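Local coordinates for protein DNA polymerase III, beta subunit (Eubacterium rectale, PDB 3T0P) that probably encircles DNA as a head-to-tail ring-shaped homodimer and tethers DNA polymerases and other proteins to it, conferring processivity, at residues B[196-207]-B[226-237]. Residues are numbered along the deposited sequence; the frame is centred on the assembly and turned at random.
Sequences PGKTLQEISKII and FEFENTTVVSRL. With ACT (acetate ion), chain T; EDO (1,2-ethanediol), chain X.
Helix-on-sheet packing in the central domain of the DNA polymerase III beta subunit is exemplified where I203 and I206 of helix 197-206, with I207 just after it, meet F226, F228 and V233 of an antiparallel hairpin. The helix runs nearly antiparallel to strand 231-236 (165°), their axes 9.3 Å apart at closest approach. I203, its CG1 anti to the backbone N (chi1 -156°), lowers CD1 over one face of the F226 ring, 3.5 Å from F226 CG, in a CH-pi contact. Beyond it, I206 CD1 reaches V233 CG2 tip to tip and abuts the edge of the F228 ring, 3.5 Å from F228 CZ. One face of that ring receives I207 CG1, 3.8 Å from its centroid; T231 CB lies off-centre over the opposite face, so the phenyl group is sandwiched. Cut back to an alanine, F228 would probably leave I207 CG1 without its ring face and a gap beside I206 CD1. At the helix's start the seam turns polar: T199 OG1 donates to S235 OG (2.7 Å), which in turn donates to R236 O (2.9 Å), satisfying both buried hydroxyls. Helix 132-140 adds I139 against I203 and L135 against F226 and I207, while L52 of strand 52-58 touches T199 and V233.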
loop_
_atom_site.group_PDB
_atom_site.type_symbol
_atom_site.label_atom_id
_atom_site.label_comp_id
_atom_site.label_asym_id
_atom_site.label_seq_id
_atom_site.Cartn_x
_atom_site.Cartn_y
_atom_site.Cartn_z
ATOM N N PRO B 196 -15.302 21.890 7.357
ATOM C CA PRO B 196 -14.187 21.166 7.993
ATOM C C PRO B 196 -13.369 20.347 6.988
ATOM O O PRO B 196 -13.934 19.824 6.027
ATOM C CB PRO B 196 -14.894 20.236 8.992
ATOM C CG PRO B 196 -16.188 20.926 9.285
ATOM C CD PRO B 196 -16.592 21.563 8.003
ATOM N N GLY B 197 -12.053 20.284 7.203
ATOM C CA GLY B 197 -11.127 19.554 6.348
ATOM C C GLY B 197 -11.456 18.085 6.271
ATOM O O GLY B 197 -11.488 17.516 5.175
ATOM N N LYS B 198 -11.766 17.476 7.438
ATOM C CA LYS B 198 -12.141 16.062 7.514
ATOM C C LYS B 198 -13.367 15.743 6.619
ATOM O O LYS B 198 -13.397 14.692 6.011
ATOM C CB LYS B 198 -12.418 15.655 8.961
ATOM C CG LYS B 198 -12.547 14.135 9.159
ATOM C CD LYS B 198 -12.728 13.745 10.650
ATOM C CE LYS B 198 -14.017 14.237 11.312
ATOM N NZ LYS B 198 -15.253 13.693 10.674
ATOM N N THR B 199 -14.358 16.649 6.532
ATOM C CA THR B 199 -15.552 16.443 5.699
ATOM C C THR B 199 -15.177 16.279 4.236
ATOM O O THR B 199 -15.652 15.365 3.581
ATOM C CB THR B 199 -16.512 17.605 5.875
ATOM O OG1 THR B 199 -17.022 17.531 7.202
ATOM C CG2 THR B 199 -17.642 17.598 4.836
ATOM N N LEU B 200 -14.330 17.174 3.747
ATOM C CA LEU B 200 -13.818 17.197 2.384
ATOM C C LEU B 200 -12.922 16.017 2.113
ATOM O O LEU B 200 -13.052 15.431 1.043
ATOM C CB LEU B 200 -13.106 18.521 2.099
ATOM C CG LEU B 200 -14.016 19.750 2.270
ATOM C CD1 LEU B 200 -13.232 21.003 2.077
ATOM C CD2 LEU B 200 -15.216 19.713 1.316
ATOM N N GLN B 201 -12.083 15.609 3.079
ATOM C CA GLN B 201 -11.225 14.424 2.907
ATOM C C GLN B 201 -12.068 13.149 2.805
ATOM O O GLN B 201 -11.831 12.337 1.916
ATOM C CB GLN B 201 -10.237 14.282 4.070
ATOM C CG GLN B 201 -9.073 15.244 4.023
ATOM C CD GLN B 201 -8.322 15.317 5.339
ATOM O OE1 GLN B 201 -8.840 14.991 6.423
ATOM N NE2 GLN B 201 -7.089 15.808 5.286
ATOM N N GLU B 202 -13.085 13.002 3.673
ATOM C CA GLU B 202 -13.945 11.809 3.669
ATOM C C GLU B 202 -14.843 11.756 2.429
ATOM O O GLU B 202 -15.064 10.673 1.882
ATOM C CB GLU B 202 -14.792 11.739 4.952
ATOM C CG GLU B 202 -13.961 11.577 6.225
ATOM C CD GLU B 202 -12.873 10.515 6.187
ATOM O OE1 GLU B 202 -13.165 9.379 5.751
ATOM O OE2 GLU B 202 -11.720 10.827 6.561
ATOM N N ILE B 203 -15.321 12.915 1.961
ATOM C CA ILE B 203 -16.174 12.932 0.774
ATOM C C ILE B 203 -15.343 12.586 -0.504
ATOM O O ILE B 203 -15.883 11.944 -1.411
ATOM C CB ILE B 203 -17.019 14.228 0.676
ATOM C CG1 ILE B 203 -18.256 13.984 -0.171
ATOM C CG2 ILE B 203 -16.250 15.427 0.216
ATOM C CD1 ILE B 203 -19.429 14.775 0.251
ATOM N N SER B 204 -14.031 12.950 -0.531
ATOM C CA SER B 204 -13.110 12.581 -1.600
ATOM C C SER B 204 -13.058 11.051 -1.787
ATOM O O SER B 204 -12.985 10.576 -2.915
ATOM C CB SER B 204 -11.703 13.086 -1.300
ATOM O OG SER B 204 -11.570 14.418 -1.750
ATOM N N LYS B 205 -13.119 10.305 -0.684
ATOM C CA LYS B 205 -13.046 8.837 -0.675
ATOM C C LYS B 205 -14.350 8.156 -1.150
ATOM O O LYS B 205 -14.305 6.982 -1.479
ATOM C CB LYS B 205 -12.730 8.347 0.749
ATOM C CG LYS B 205 -11.358 8.747 1.276
ATOM C CD LYS B 205 -11.226 8.256 2.704
ATOM C CE LYS B 205 -9.993 8.749 3.390
ATOM N NZ LYS B 205 -10.015 8.385 4.834
ATOM N N ILE B 206 -15.518 8.843 -1.136
ATOM C CA ILE B 206 -16.754 8.156 -1.524
ATOM C C ILE B 206 -17.355 8.675 -2.831
ATOM O O ILE B 206 -18.300 8.067 -3.341
ATOM C CB ILE B 206 -17.805 8.157 -0.402
ATOM C CG1 ILE B 206 -18.194 9.580 0.087
ATOM C CG2 ILE B 206 -17.345 7.255 0.734
ATOM C CD1 ILE B 206 -19.428 9.605 1.010
ATOM N N ILE B 207 -16.815 9.778 -3.375
ATOM C CA ILE B 207 -17.294 10.384 -4.611
ATOM C C ILE B 207 -16.497 9.764 -5.764
ATOM O O ILE B 207 -15.263 9.876 -5.810
ATOM C CB ILE B 207 -17.244 11.952 -4.539
ATOM C CG1 ILE B 207 -18.633 12.515 -4.306
ATOM C CG2 ILE B 207 -16.623 12.617 -5.750
ATOM C CD1 ILE B 207 -18.630 13.923 -3.742
ATOM N N PHE B 226 -24.392 17.474 0.999
ATOM C CA PHE B 226 -23.979 16.972 -0.303
ATOM C C PHE B 226 -24.844 15.786 -0.644
ATOM O O PHE B 226 -24.917 14.865 0.156
ATOM C CB PHE B 226 -22.501 16.523 -0.292
ATOM C CG PHE B 226 -21.498 17.570 0.088
ATOM C CD1 PHE B 226 -21.175 17.795 1.424
ATOM C CD2 PHE B 226 -20.821 18.291 -0.887
ATOM C CE1 PHE B 226 -20.230 18.758 1.774
ATOM C CE2 PHE B 226 -19.876 19.242 -0.534
ATOM C CZ PHE B 226 -19.596 19.477 0.794
ATOM N N GLU B 227 -25.511 15.801 -1.804
ATOM C CA GLU B 227 -26.296 14.653 -2.270
ATOM C C GLU B 227 -25.745 14.163 -3.586
ATOM O O GLU B 227 -25.493 14.958 -4.473
ATOM C CB GLU B 227 -27.781 14.959 -2.453
ATOM C CG GLU B 227 -28.442 15.780 -1.377
ATOM C CD GLU B 227 -29.933 15.795 -1.632
ATOM O OE1 GLU B 227 -30.335 16.150 -2.763
ATOM O OE2 GLU B 227 -30.682 15.304 -0.761
ATOM N N PHE B 228 -25.570 12.871 -3.708
ATOM C CA PHE B 228 -25.071 12.218 -4.904
ATOM C C PHE B 228 -25.480 10.766 -4.831
ATOM O O PHE B 228 -25.384 10.161 -3.762
ATOM C CB PHE B 228 -23.536 12.392 -5.060
ATOM C CG PHE B 228 -22.709 11.821 -3.938
ATOM C CD1 PHE B 228 -22.593 12.492 -2.722
ATOM C CD2 PHE B 228 -22.072 10.587 -4.079
ATOM C CE1 PHE B 228 -21.849 11.946 -1.669
ATOM C CE2 PHE B 228 -21.312 10.049 -3.028
ATOM C CZ PHE B 228 -21.195 10.736 -1.834
ATOM N N GLU B 229 -25.982 10.230 -5.961
ATOM C CA GLU B 229 -26.457 8.850 -6.139
ATOM C C GLU B 229 -27.495 8.549 -5.044
ATOM O O GLU B 229 -28.498 9.253 -5.011
ATOM C CB GLU B 229 -25.277 7.852 -6.183
ATOM C CG GLU B 229 -24.205 8.268 -7.179
ATOM C CD GLU B 229 -22.903 7.480 -7.194
ATOM O OE1 GLU B 229 -22.547 6.845 -6.170
ATOM O OE2 GLU B 229 -22.202 7.555 -8.232
ATOM N N ASN B 230 -27.242 7.620 -4.111
ATOM C CA ASN B 230 -28.224 7.323 -3.056
ATOM C C ASN B 230 -27.701 7.697 -1.673
ATOM O O ASN B 230 -28.164 7.151 -0.663
ATOM C CB ASN B 230 -28.611 5.836 -3.103
ATOM C CG ASN B 230 -29.604 5.545 -4.194
ATOM O OD1 ASN B 230 -30.799 5.881 -4.093
ATOM N ND2 ASN B 230 -29.102 4.987 -5.292
ATOM N N THR B 231 -26.759 8.661 -1.640
ATOM C CA THR B 231 -26.046 9.103 -0.451
ATOM C C THR B 231 -26.278 10.568 -0.137
ATOM O O THR B 231 -26.403 11.400 -1.028
ATOM C CB THR B 231 -24.546 8.824 -0.676
ATOM O OG1 THR B 231 -24.410 7.424 -0.894
ATOM C CG2 THR B 231 -23.667 9.214 0.505
ATOM N N THR B 232 -26.331 10.863 1.162
ATOM C CA THR B 232 -26.449 12.196 1.740
ATOM C C THR B 232 -25.334 12.339 2.756
ATOM O O THR B 232 -25.170 11.503 3.642
ATOM C CB THR B 232 -27.838 12.432 2.347
ATOM O OG1 THR B 232 -28.815 12.184 1.343
ATOM C CG2 THR B 232 -28.024 13.855 2.836
ATOM N N VAL B 233 -24.546 13.374 2.594
ATOM C CA VAL B 233 -23.479 13.731 3.500
ATOM C C VAL B 233 -23.901 15.018 4.135
ATOM O O VAL B 233 -24.290 15.951 3.417
ATOM C CB VAL B 233 -22.113 13.830 2.795
ATOM C CG1 VAL B 233 -21.064 14.384 3.739
ATOM C CG2 VAL B 233 -21.675 12.473 2.249
ATOM N N VAL B 234 -23.910 15.053 5.484
ATOM C CA VAL B 234 -24.251 16.246 6.257
ATOM C C VAL B 234 -23.078 16.625 7.171
ATOM O O VAL B 234 -22.553 15.781 7.887
ATOM C CB VAL B 234 -25.560 16.064 7.044
ATOM C CG1 VAL B 234 -25.924 17.355 7.790
ATOM C CG2 VAL B 234 -26.692 15.640 6.114
ATOM N N SER B 235 -22.668 17.884 7.140
ATOM C CA SER B 235 -21.553 18.329 7.958
ATOM C C SER B 235 -21.837 19.640 8.615
ATOM O O SER B 235 -22.450 20.524 8.011
ATOM C CB SER B 235 -20.287 18.441 7.114
ATOM O OG SER B 235 -19.182 18.991 7.816
ATOM N N ARG B 236 -21.362 19.792 9.869
ATOM C CA ARG B 236 -21.394 21.066 10.586
ATOM C C ARG B 236 -20.422 22.008 9.893
ATOM O O ARG B 236 -19.527 21.539 9.207
ATOM C CB ARG B 236 -20.983 20.881 12.039
ATOM C CG ARG B 236 -22.002 20.174 12.940
ATOM C CD ARG B 236 -21.743 20.442 14.429
ATOM N NE ARG B 236 -20.311 20.465 14.768
ATOM C CZ ARG B 236 -19.713 19.637 15.624
ATOM N NH1 ARG B 236 -20.420 18.724 16.283
ATOM N NH2 ARG B 236 -18.406 19.731 15.843
ATOM N N LEU B 237 -20.609 23.317 10.016
ATOM C CA LEU B 237 -19.708 24.295 9.431
ATOM C C LEU B 237 -18.871 24.929 10.543
ATOM O O LEU B 237 -19.283 24.906 11.695
ATOM C CB LEU B 237 -20.521 25.373 8.683
ATOM C CG LEU B 237 -21.257 24.916 7.432
ATOM C CD1 LEU B 237 -22.220 25.985 6.984
ATOM C CD2 LEU B 237 -20.278 24.540 6.305
HETATM C C ACT T . -14.341 10.417 10.496
HETATM O O ACT T . -13.784 9.418 10.066
HETATM O OXT ACT T . -14.807 11.226 9.701
HETATM C CH3 ACT T . -14.381 10.630 11.994
HETATM C C1 EDO X . -31.359 9.671 0.211
HETATM O O1 EDO X . -30.056 9.843 -0.374
HETATM C C2 EDO X . -31.286 9.731 1.736
HETATM O O2 EDO X . -30.127 9.029 2.204
HETATM O O HOH W 1 -20.004 5.778 -4.125
#